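PDB 6BXS: mitochondrial association factor 1 from Toxoplasma gondii, which is encoded at a locus tied to manipulation of host mitochondria and has a macro domain, a fold that in many relatives binds ADP-ribose. Local coordinates for residues V166-F174 against A185-A196; H231-E242 against G267-Y275. All blocks are in the same frame, centred on the assembly; numbering follows the deposited sequence.

Contact 1: V166-F174 against A185-A196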
loop_
_atom_site.group_PDB
_atom_site.type_symbol
_atom_site.label_atom_id
_atom_site.label_comp_id
_atom_site.label_asym_id
_atom_site.label_seq_id
_atom_site.Cartn_x
_atom_site.Cartn_y
_atom_site.Cartn_z
ATOM N N VAL A 166 -11.359 3.669 1.639
ATOM C CA VAL A 166 -10.228 3.128 2.388
ATOM C C VAL A 166 -8.965 3.179 1.540
ATOM O O VAL A 166 -8.968 2.762 0.382
ATOM C CB VAL A 166 -10.468 1.676 2.840
ATOM C CG1 VAL A 166 -9.247 1.136 3.581
ATOM C CG2 VAL A 166 -11.700 1.587 3.722
ATOM N N MET A 167 -7.892 3.695 2.130
ATOM C CA MET A 167 -6.587 3.706 1.485
ATOM C C MET A 167 -5.546 3.168 2.448
ATOM O O MET A 167 -5.750 3.171 3.662
ATOM C CB MET A 167 -6.202 5.118 1.029
ATOM C CG MET A 167 -6.018 6.126 2.159
ATOM S SD MET A 167 -5.236 7.663 1.617
ATOM C CE MET A 167 -3.540 7.138 1.369
ATOM N N LEU A 168 -4.437 2.693 1.895
ATOM C CA LEU A 168 -3.277 2.336 2.690
ATOM C C LEU A 168 -2.076 3.156 2.235
ATOM O O LEU A 168 -2.063 3.708 1.135
ATOM C CB LEU A 168 -2.976 0.840 2.588
ATOM C CG LEU A 168 -3.878 -0.091 3.406
ATOM C CD1 LEU A 168 -4.771 -0.897 2.486
ATOM C CD2 LEU A 168 -3.058 -1.011 4.299
ATOM N N TYR A 169 -1.077 3.223 3.105
ATOM C CA TYR A 169 0.141 3.988 2.872
ATOM C C TYR A 169 1.277 3.175 3.472
ATOM O O TYR A 169 1.215 2.790 4.640
ATOM C CB TYR A 169 0.035 5.382 3.506
ATOM C CG TYR A 169 1.219 6.312 3.289
ATOM C CD1 TYR A 169 2.432 6.097 3.935
ATOM C CD2 TYR A 169 1.106 7.432 2.473
ATOM C CE1 TYR A 169 3.503 6.957 3.753
ATOM C CE2 TYR A 169 2.174 8.299 2.286
ATOM C CZ TYR A 169 3.369 8.056 2.929
ATOM O OH TYR A 169 4.434 8.911 2.749
ATOM N N THR A 170 2.294 2.887 2.667
ATOM C CA THR A 170 3.406 2.058 3.121
ATOM C C THR A 170 4.734 2.580 2.583
ATOM O O THR A 170 4.784 3.243 1.544
ATOM C CB THR A 170 3.219 0.575 2.700
ATOM O OG1 THR A 170 4.106 -0.253 3.459
ATOM C CG2 THR A 170 3.475 0.374 1.206
ATOM N N VAL A 171 5.806 2.272 3.308
ATOM C CA VAL A 171 7.140 2.767 2.987
ATOM C C VAL A 171 8.055 1.613 2.599
ATOM O O VAL A 171 8.384 0.762 3.426
ATOM C CB VAL A 171 7.755 3.530 4.178
ATOM C CG1 VAL A 171 9.157 4.029 3.842
ATOM C CG2 VAL A 171 6.863 4.695 4.581
ATOM N N ALA A 172 8.470 1.603 1.337
ATOM C CA ALA A 172 9.281 0.522 0.793
ATOM C C ALA A 172 10.768 0.785 1.009
ATOM O O ALA A 172 11.188 1.938 1.105
ATOM C CB ALA A 172 8.988 0.348 -0.687
ATOM N N PRO A 173 11.576 -0.285 1.078
ATOM C CA PRO A 173 13.023 -0.124 1.254
ATOM C C PRO A 173 13.700 0.452 0.015
ATOM O O PRO A 173 13.295 0.140 -1.105
ATOM C CB PRO A 173 13.505 -1.551 1.524
ATOM C CG PRO A 173 12.501 -2.418 0.862
ATOM C CD PRO A 173 11.188 -1.705 0.998
ATOM N N PHE A 174 14.714 1.286 0.219
ATOM C CA PHE A 174 15.452 1.873 -0.892
ATOM C C PHE A 174 16.292 0.795 -1.565
ATOM O O PHE A 174 16.839 -0.082 -0.897
ATOM C CB PHE A 174 16.334 3.028 -0.409
ATOM C CG PHE A 174 16.952 3.822 -1.521
ATOM C CD1 PHE A 174 16.166 4.603 -2.353
ATOM C CD2 PHE A 174 18.319 3.793 -1.731
ATOM C CE1 PHE A 174 16.734 5.336 -3.379
ATOM C CE2 PHE A 174 18.893 4.524 -2.755
ATOM C CZ PHE A 174 18.099 5.297 -3.579
ATOM N N ALA A 185 13.498 -6.343 4.544
ATOM C CA ALA A 185 12.646 -5.168 4.719
ATOM C C ALA A 185 11.396 -5.265 3.846
ATOM O O ALA A 185 10.309 -4.850 4.250
ATOM C CB ALA A 185 13.425 -3.893 4.394
ATOM N N TYR A 186 11.560 -5.818 2.647
ATOM C CA TYR A 186 10.456 -5.954 1.701
ATOM C C TYR A 186 9.393 -6.916 2.233
ATOM O O TYR A 186 8.195 -6.661 2.112
ATOM C CB TYR A 186 10.966 -6.442 0.341
ATOM C CG TYR A 186 10.178 -5.913 -0.843
ATOM C CD1 TYR A 186 8.869 -6.319 -1.077
ATOM C CD2 TYR A 186 10.748 -5.012 -1.731
ATOM C CE1 TYR A 186 8.151 -5.834 -2.162
ATOM C CE2 TYR A 186 10.040 -4.524 -2.815
ATOM C CZ TYR A 186 8.744 -4.939 -3.027
ATOM O OH TYR A 186 8.043 -4.453 -4.109
ATOM N N LYS A 187 9.838 -8.026 2.815
ATOM C CA LYS A 187 8.922 -8.997 3.405
ATOM C C LYS A 187 8.191 -8.394 4.598
ATOM O O LYS A 187 6.988 -8.591 4.764
ATOM C CB LYS A 187 9.676 -10.253 3.838
ATOM C CG LYS A 187 10.287 -11.033 2.690
ATOM C CD LYS A 187 11.273 -12.068 3.201
ATOM C CE LYS A 187 11.973 -12.783 2.061
ATOM N NZ LYS A 187 13.275 -13.369 2.469
ATOM N N ALA A 188 8.934 -7.668 5.429
ATOM C CA ALA A 188 8.368 -6.970 6.579
ATOM C C ALA A 188 7.294 -5.983 6.137
ATOM O O ALA A 188 6.270 -5.822 6.800
ATOM C CB ALA A 188 9.463 -6.246 7.345
ATOM N N THR A 189 7.541 -5.323 5.010
ATOM C CA THR A 189 6.603 -4.349 4.467
ATOM C C THR A 189 5.313 -5.028 3.998
ATOM O O THR A 189 4.213 -4.551 4.278
ATOM C CB THR A 189 7.225 -3.569 3.293
ATOM O OG1 THR A 189 8.406 -2.891 3.740
ATOM C CG2 THR A 189 6.244 -2.545 2.736
ATOM N N MET A 190 5.450 -6.139 3.281
ATOM C CA MET A 190 4.283 -6.864 2.785
ATOM C C MET A 190 3.480 -7.450 3.941
ATOM O O MET A 190 2.251 -7.487 3.889
ATOM C CB MET A 190 4.701 -7.972 1.818
ATOM C CG MET A 190 3.541 -8.560 1.019
ATOM S SD MET A 190 2.684 -7.334 0.005
ATOM C CE MET A 190 3.978 -6.877 -1.146
ATOM N N LEU A 191 4.173 -7.907 4.979
ATOM C CA LEU A 191 3.508 -8.371 6.192
ATOM C C LEU A 191 2.715 -7.239 6.842
ATOM O O LEU A 191 1.645 -7.463 7.408
ATOM C CB LEU A 191 4.523 -8.931 7.192
ATOM C CG LEU A 191 5.096 -10.328 6.937
ATOM C CD1 LEU A 191 6.093 -10.685 8.028
ATOM C CD2 LEU A 191 3.996 -11.378 6.867
ATOM N N GLY A 192 3.247 -6.024 6.761
ATOM C CA GLY A 192 2.572 -4.860 7.304
ATOM C C GLY A 192 1.266 -4.571 6.590
ATOM O O GLY A 192 0.251 -4.272 7.220
ATOM N N ILE A 193 1.294 -4.665 5.266
ATOM C CA ILE A 193 0.114 -4.425 4.444
ATOM C C ILE A 193 -0.976 -5.461 4.717
ATOM O O ILE A 193 -2.117 -5.112 5.018
ATOM C CB ILE A 193 0.476 -4.451 2.947
ATOM C CG1 ILE A 193 1.452 -3.319 2.616
ATOM C CG2 ILE A 193 -0.773 -4.318 2.082
ATOM C CD1 ILE A 193 2.255 -3.555 1.356
ATOM N N VAL A 194 -0.617 -6.733 4.604
ATOM C CA VAL A 194 -1.575 -7.819 4.777
ATOM C C VAL A 194 -1.985 -7.954 6.241
ATOM O O VAL A 194 -3.131 -8.284 6.546
ATOM C CB VAL A 194 -0.993 -9.154 4.271
ATOM C CG1 VAL A 194 -2.000 -10.289 4.441
ATOM C CG2 VAL A 194 -0.580 -9.026 2.807
ATOM N N GLY A 195 -1.047 -7.688 7.145
ATOM C CA GLY A 195 -1.329 -7.738 8.567
ATOM C C GLY A 195 -2.274 -6.632 8.995
ATOM O O GLY A 195 -3.186 -6.854 9.796
ATOM N N ALA A 196 -2.057 -5.435 8.459
ATOM C CA ALA A 196 -2.913 -4.293 8.757
ATOM C C ALA A 196 -4.350 -4.572 8.330
ATOM O O ALA A 196 -5.293 -4.310 9.079
ATOM C CB ALA A 196 -2.394 -3.044 8.069
#
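Pro173 packs on helix 179-202 at Ala185 and Tyr186. Pro173 CB and CG both rest on the Ala185 methyl, with Pro173 CB 3.7 Å from Ala185 CB; Pro173 CG also lies 4.0 Å from Tyr186 N and close to CD2 of that ring, and Pro173 CD ends 4.1 Å from Thr189 OG1. The rigid ring gives an apolar surface without a backbone N-H to satisfy, and a small alanine lets it settle close. Thr189 has OG1 beside its own backbone N (chi1 -59°), from where it donates to Ala185 O at 2.8 Å. That oxygen also accepts the backbone hydrogen bond from Thr189 N, from the opposite face of its plane. With its hydroxyl thus turned back onto the helix, Thr189 presents CG2 to the strand, in close nonpolar contact 3.2 Å from Thr170 OG1, which has weak hydrogen bonds to Ala146 O and Thr147 OG1. Further along, Ile193 CD1 lies 4.1 Å from Thr170 CG2, and Leu168 CD2 meets Ala196 CB at 4.3 Å. Strand 166-170 and the following helix run nearly antiparallel, as in a beta-alpha unit. The strand sits between strands 45-50 and 147-152, while helix 230-248 packs against Tyr186, Lys187, Met190 and Val194.

Contact 2: H231-E242 against G267-Y275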
loop_
_atom_site.group_PDB
_atom_site.type_symbol
_atom_site.label_atom_id
_atom_site.label_comp_id
_atom_site.label_asym_id
_atom_site.label_seq_id
_atom_site.Cartn_x
_atom_site.Cartn_y
_atom_site.Cartn_z
ATOM N N HIS A 231 14.335 -6.720 -11.862
ATOM C CA HIS A 231 14.145 -8.155 -11.686
ATOM C C HIS A 231 14.249 -8.543 -10.215
ATOM O O HIS A 231 13.422 -9.300 -9.703
ATOM C CB HIS A 231 15.164 -8.949 -12.503
ATOM C CG HIS A 231 15.154 -10.416 -12.207
ATOM N ND1 HIS A 231 15.963 -10.987 -11.247
ATOM C CD2 HIS A 231 14.422 -11.427 -12.731
ATOM C CE1 HIS A 231 15.735 -12.287 -11.199
ATOM N NE2 HIS A 231 14.804 -12.580 -12.090
ATOM N N SER A 232 15.266 -8.020 -9.537
ATOM C CA SER A 232 15.478 -8.324 -8.125
ATOM C C SER A 232 14.317 -7.825 -7.271
ATOM O O SER A 232 14.068 -8.349 -6.186
ATOM C CB SER A 232 16.785 -7.702 -7.635
ATOM O OG SER A 232 16.716 -6.288 -7.671
ATOM N N ILE A 233 13.609 -6.814 -7.765
ATOM C CA ILE A 233 12.486 -6.233 -7.039
ATOM C C ILE A 233 11.221 -7.061 -7.247
ATOM O O ILE A 233 10.407 -7.207 -6.334
ATOM C CB ILE A 233 12.243 -4.773 -7.472
ATOM C CG1 ILE A 233 13.460 -3.923 -7.092
ATOM C CG2 ILE A 233 10.965 -4.224 -6.832
ATOM C CD1 ILE A 233 13.328 -2.444 -7.386
ATOM N N GLY A 234 11.058 -7.600 -8.451
ATOM C CA GLY A 234 9.951 -8.494 -8.737
ATOM C C GLY A 234 10.024 -9.745 -7.882
ATOM O O GLY A 234 9.012 -10.216 -7.360
ATOM N N ARG A 235 11.232 -10.280 -7.735
ATOM C CA ARG A 235 11.457 -11.469 -6.921
ATOM C C ARG A 235 11.245 -11.173 -5.437
ATOM O O ARG A 235 10.673 -11.983 -4.711
ATOM C CB ARG A 235 12.870 -12.009 -7.148
ATOM C CG ARG A 235 13.143 -12.473 -8.572
ATOM C CD ARG A 235 12.248 -13.629 -8.975
ATOM N NE ARG A 235 12.310 -14.728 -8.008
ATOM C CZ ARG A 235 11.268 -15.238 -7.353
ATOM N NH1 ARG A 235 11.461 -16.231 -6.496
ATOM N NH2 ARG A 235 10.036 -14.776 -7.541
ATOM N N ALA A 236 11.713 -10.010 -4.993
ATOM C CA ALA A 236 11.538 -9.594 -3.605
ATOM C C ALA A 236 10.054 -9.463 -3.274
ATOM O O ALA A 236 9.601 -9.887 -2.210
ATOM C CB ALA A 236 12.255 -8.285 -3.352
ATOM N N ASN A 237 9.306 -8.868 -4.197
ATOM C CA ASN A 237 7.869 -8.704 -4.034
ATOM C C ASN A 237 7.141 -10.046 -4.045
ATOM O O ASN A 237 6.281 -10.298 -3.207
ATOM C CB ASN A 237 7.309 -7.800 -5.133
ATOM C CG ASN A 237 5.795 -7.721 -5.107
ATOM O OD1 ASN A 237 5.211 -7.053 -4.253
ATOM N ND2 ASN A 237 5.148 -8.402 -6.047
ATOM N N ALA A 238 7.495 -10.901 -4.997
ATOM C CA ALA A 238 6.864 -12.212 -5.120
ATOM C C ALA A 238 7.050 -13.031 -3.849
ATOM O O ALA A 238 6.090 -13.575 -3.308
ATOM C CB ALA A 238 7.427 -12.957 -6.317
ATOM N N VAL A 239 8.286 -13.106 -3.368
ATOM C CA VAL A 239 8.593 -13.865 -2.162
ATOM C C VAL A 239 7.925 -13.244 -0.933
ATOM O O VAL A 239 7.482 -13.958 -0.032
ATOM C CB VAL A 239 10.119 -13.956 -1.943
ATOM C CG1 VAL A 239 10.448 -14.538 -0.575
ATOM C CG2 VAL A 239 10.754 -14.804 -3.036
ATOM N N ALA A 240 7.854 -11.917 -0.895
ATOM C CA ALA A 240 7.205 -11.225 0.214
ATOM C C ALA A 240 5.708 -11.518 0.230
ATOM O O ALA A 240 5.110 -11.685 1.294
ATOM C CB ALA A 240 7.450 -9.725 0.126
ATOM N N VAL A 241 5.106 -11.575 -0.952
ATOM C CA VAL A 241 3.688 -11.889 -1.073
ATOM C C VAL A 241 3.409 -13.323 -0.616
ATOM O O VAL A 241 2.430 -13.572 0.086
ATOM C CB VAL A 241 3.197 -11.696 -2.523
ATOM C CG1 VAL A 241 1.827 -12.343 -2.738
ATOM C CG2 VAL A 241 3.135 -10.209 -2.867
ATOM N N GLU A 242 4.265 -14.258 -1.020
ATOM C CA GLU A 242 4.115 -15.659 -0.628
ATOM C C GLU A 242 4.122 -15.816 0.888
ATOM O O GLU A 242 3.294 -16.536 1.448
ATOM C CB GLU A 242 5.230 -16.517 -1.235
ATOM C CG GLU A 242 5.128 -16.718 -2.741
ATOM C CD GLU A 242 6.294 -17.515 -3.303
ATOM O OE1 GLU A 242 6.272 -18.759 -3.197
ATOM O OE2 GLU A 242 7.233 -16.897 -3.847
ATOM N N GLY A 267 7.772 -11.639 -11.615
ATOM C CA GLY A 267 8.346 -12.119 -10.372
ATOM C C GLY A 267 7.528 -13.252 -9.784
ATOM O O GLY A 267 8.075 -14.255 -9.327
ATOM N N LEU A 268 6.209 -13.093 -9.804
ATOM C CA LEU A 268 5.309 -14.101 -9.257
ATOM C C LEU A 268 5.198 -15.314 -10.178
ATOM O O LEU A 268 5.061 -16.441 -9.705
ATOM C CB LEU A 268 3.927 -13.496 -9.002
ATOM C CG LEU A 268 3.757 -12.820 -7.638
ATOM C CD1 LEU A 268 2.492 -11.970 -7.603
ATOM C CD2 LEU A 268 3.730 -13.854 -6.518
ATOM N N MET A 269 5.250 -15.081 -11.488
ATOM C CA MET A 269 5.304 -16.175 -12.457
ATOM C C MET A 269 6.489 -17.079 -12.145
ATOM O O MET A 269 6.390 -18.303 -12.215
ATOM C CB MET A 269 5.428 -15.642 -13.887
ATOM C CG MET A 269 4.156 -15.044 -14.473
ATOM S SD MET A 269 2.893 -16.269 -14.870
ATOM C CE MET A 269 1.798 -16.062 -13.475
ATOM N N GLU A 270 7.613 -16.459 -11.799
ATOM C CA GLU A 270 8.830 -17.191 -11.477
ATOM C C GLU A 270 8.668 -17.978 -10.180
ATOM O O GLU A 270 9.150 -19.103 -10.066
ATOM C CB GLU A 270 10.015 -16.230 -11.373
ATOM C CG GLU A 270 11.358 -16.919 -11.166
ATOM C CD GLU A 270 12.543 -16.025 -11.489
ATOM O OE1 GLU A 270 12.441 -15.195 -12.419
ATOM O OE2 GLU A 270 13.582 -16.150 -10.807
ATOM N N SER A 271 7.984 -17.382 -9.207
ATOM C CA SER A 271 7.711 -18.056 -7.941
ATOM C C SER A 271 6.807 -19.264 -8.160
ATOM O O SER A 271 7.004 -20.315 -7.553
ATOM C CB SER A 271 7.068 -17.092 -6.946
ATOM O OG SER A 271 8.028 -16.200 -6.408
ATOM N N GLU A 272 5.813 -19.099 -9.027
ATOM C CA GLU A 272 4.886 -20.175 -9.360
ATOM C C GLU A 272 5.629 -21.329 -10.023
ATOM O O GLU A 272 5.417 -22.494 -9.685
ATOM C CB GLU A 272 3.779 -19.655 -10.284
ATOM C CG GLU A 272 2.746 -20.690 -10.716
ATOM C CD GLU A 272 1.762 -21.046 -9.616
ATOM O OE1 GLU A 272 2.032 -20.725 -8.440
ATOM O OE2 GLU A 272 0.709 -21.639 -9.932
ATOM N N ARG A 273 6.496 -20.992 -10.971
ATOM C CA ARG A 273 7.296 -21.983 -11.681
ATOM C C ARG A 273 8.198 -22.731 -10.703
ATOM O O ARG A 273 8.354 -23.947 -10.791
ATOM C CB ARG A 273 8.133 -21.306 -12.769
ATOM C CG ARG A 273 8.723 -22.253 -13.805
ATOM C CD ARG A 273 7.750 -22.530 -14.946
ATOM N NE ARG A 273 8.439 -23.019 -16.139
ATOM C CZ ARG A 273 9.033 -22.238 -17.039
ATOM N NH1 ARG A 273 9.031 -20.918 -16.890
ATOM N NH2 ARG A 273 9.632 -22.775 -18.091
ATOM N N LYS A 274 8.780 -21.990 -9.765
ATOM C CA LYS A 274 9.684 -22.569 -8.778
ATOM C C LYS A 274 8.935 -23.483 -7.815
ATOM O O LYS A 274 9.465 -24.501 -7.370
ATOM C CB LYS A 274 10.401 -21.463 -7.998
ATOM C CG LYS A 274 11.916 -21.539 -8.069
ATOM C CD LYS A 274 12.560 -20.181 -7.838
ATOM C CE LYS A 274 14.021 -20.190 -8.252
ATOM N NZ LYS A 274 14.653 -18.851 -8.100
ATOM N N TYR A 275 7.700 -23.112 -7.497
ATOM C CA TYR A 275 6.865 -23.898 -6.598
ATOM C C TYR A 275 6.392 -25.181 -7.276
ATOM O O TYR A 275 6.433 -26.258 -6.681
ATOM C CB TYR A 275 5.665 -23.071 -6.134
ATOM C CG TYR A 275 4.754 -23.781 -5.155
ATOM C CD1 TYR A 275 3.775 -24.659 -5.599
ATOM C CD2 TYR A 275 4.865 -23.563 -3.788
ATOM C CE1 TYR A 275 2.938 -25.306 -4.711
ATOM C CE2 TYR A 275 4.031 -24.207 -2.891
ATOM C CZ TYR A 275 3.069 -25.077 -3.360
ATOM O OH TYR A 275 2.234 -25.720 -2.475
HETATM O O HOH W 1 8.079 -20.340 -5.114
#
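Gly234 and Gly267 bring two helix backbones into direct contact, their CA atoms only 4.3 Å apart and Gly234 O 3.6 Å from Gly267 CA. A side chain on Gly267 would run into Gly234 O, and Gly234 adds no bulk, so the axes close to 8.2 Å while crossing at 59°. Beside this point Arg235 fits as a knob among Gly267, Glu270, Ser271 and Lys274. Its chain bends at chi2 (-62°) and again at chi3, which folds the guanidinium toward the second helix. There Arg235 NH2 donates to Ser271 OG, 2.7 Å away and in the guanidinium plane, along a nearly straight bond (166°). Ser271 OG in turn donates to Glu242 OE2 at 2.8 Å, from above the carboxylate plane. A water joins Glu242 OE1 to Ser271 O. In the macro-domain fold these helices are neighbours in one layer over the central sheet; the end of Leu268 reaches Phe13 of strand 8-13 and Phe256 of strand 253-256, and Leu268 CD2 lies 3.8 Å from Ala238 CB. Toward the surface, Glu270 CG lies over a guanidinium face. Glu270 OE2 pairs with Arg235 NE by charge alone, 3.4 Å away but well out of the guanidinium plane, and a long salt bridge to Lys274 completes the network. A sulfate, probably from the crystallisation liquor, lies near Glu270. Glu270 OE1 approaches the His231 ring edge, 3.5 Å from His231 NE2.

Overall arrangement
The two contacts follow one another along the chain, contact 1 closing before contact 2 opens, and their centres lie about 16 Å apart. Contact 1 is near the middle of the molecule, about 6 Å from its centre, whereas contact 2 is about 18 Å out. Helices 179-202, 230-248 and 263-276 are packed side by side, with 230-248 in the middle. The contacts meet where Met190 CE comes 3.3 Å from Asn237 OD1 and Lys187 lies along Val239. One helix layer thus runs from the buried strand 166-170 to strand 8-13 at the sheet's edge. C-terminal helix 263-276, packed on helix 230-248 and on strands 8-13 and 253-256, closes the outer side of this layer.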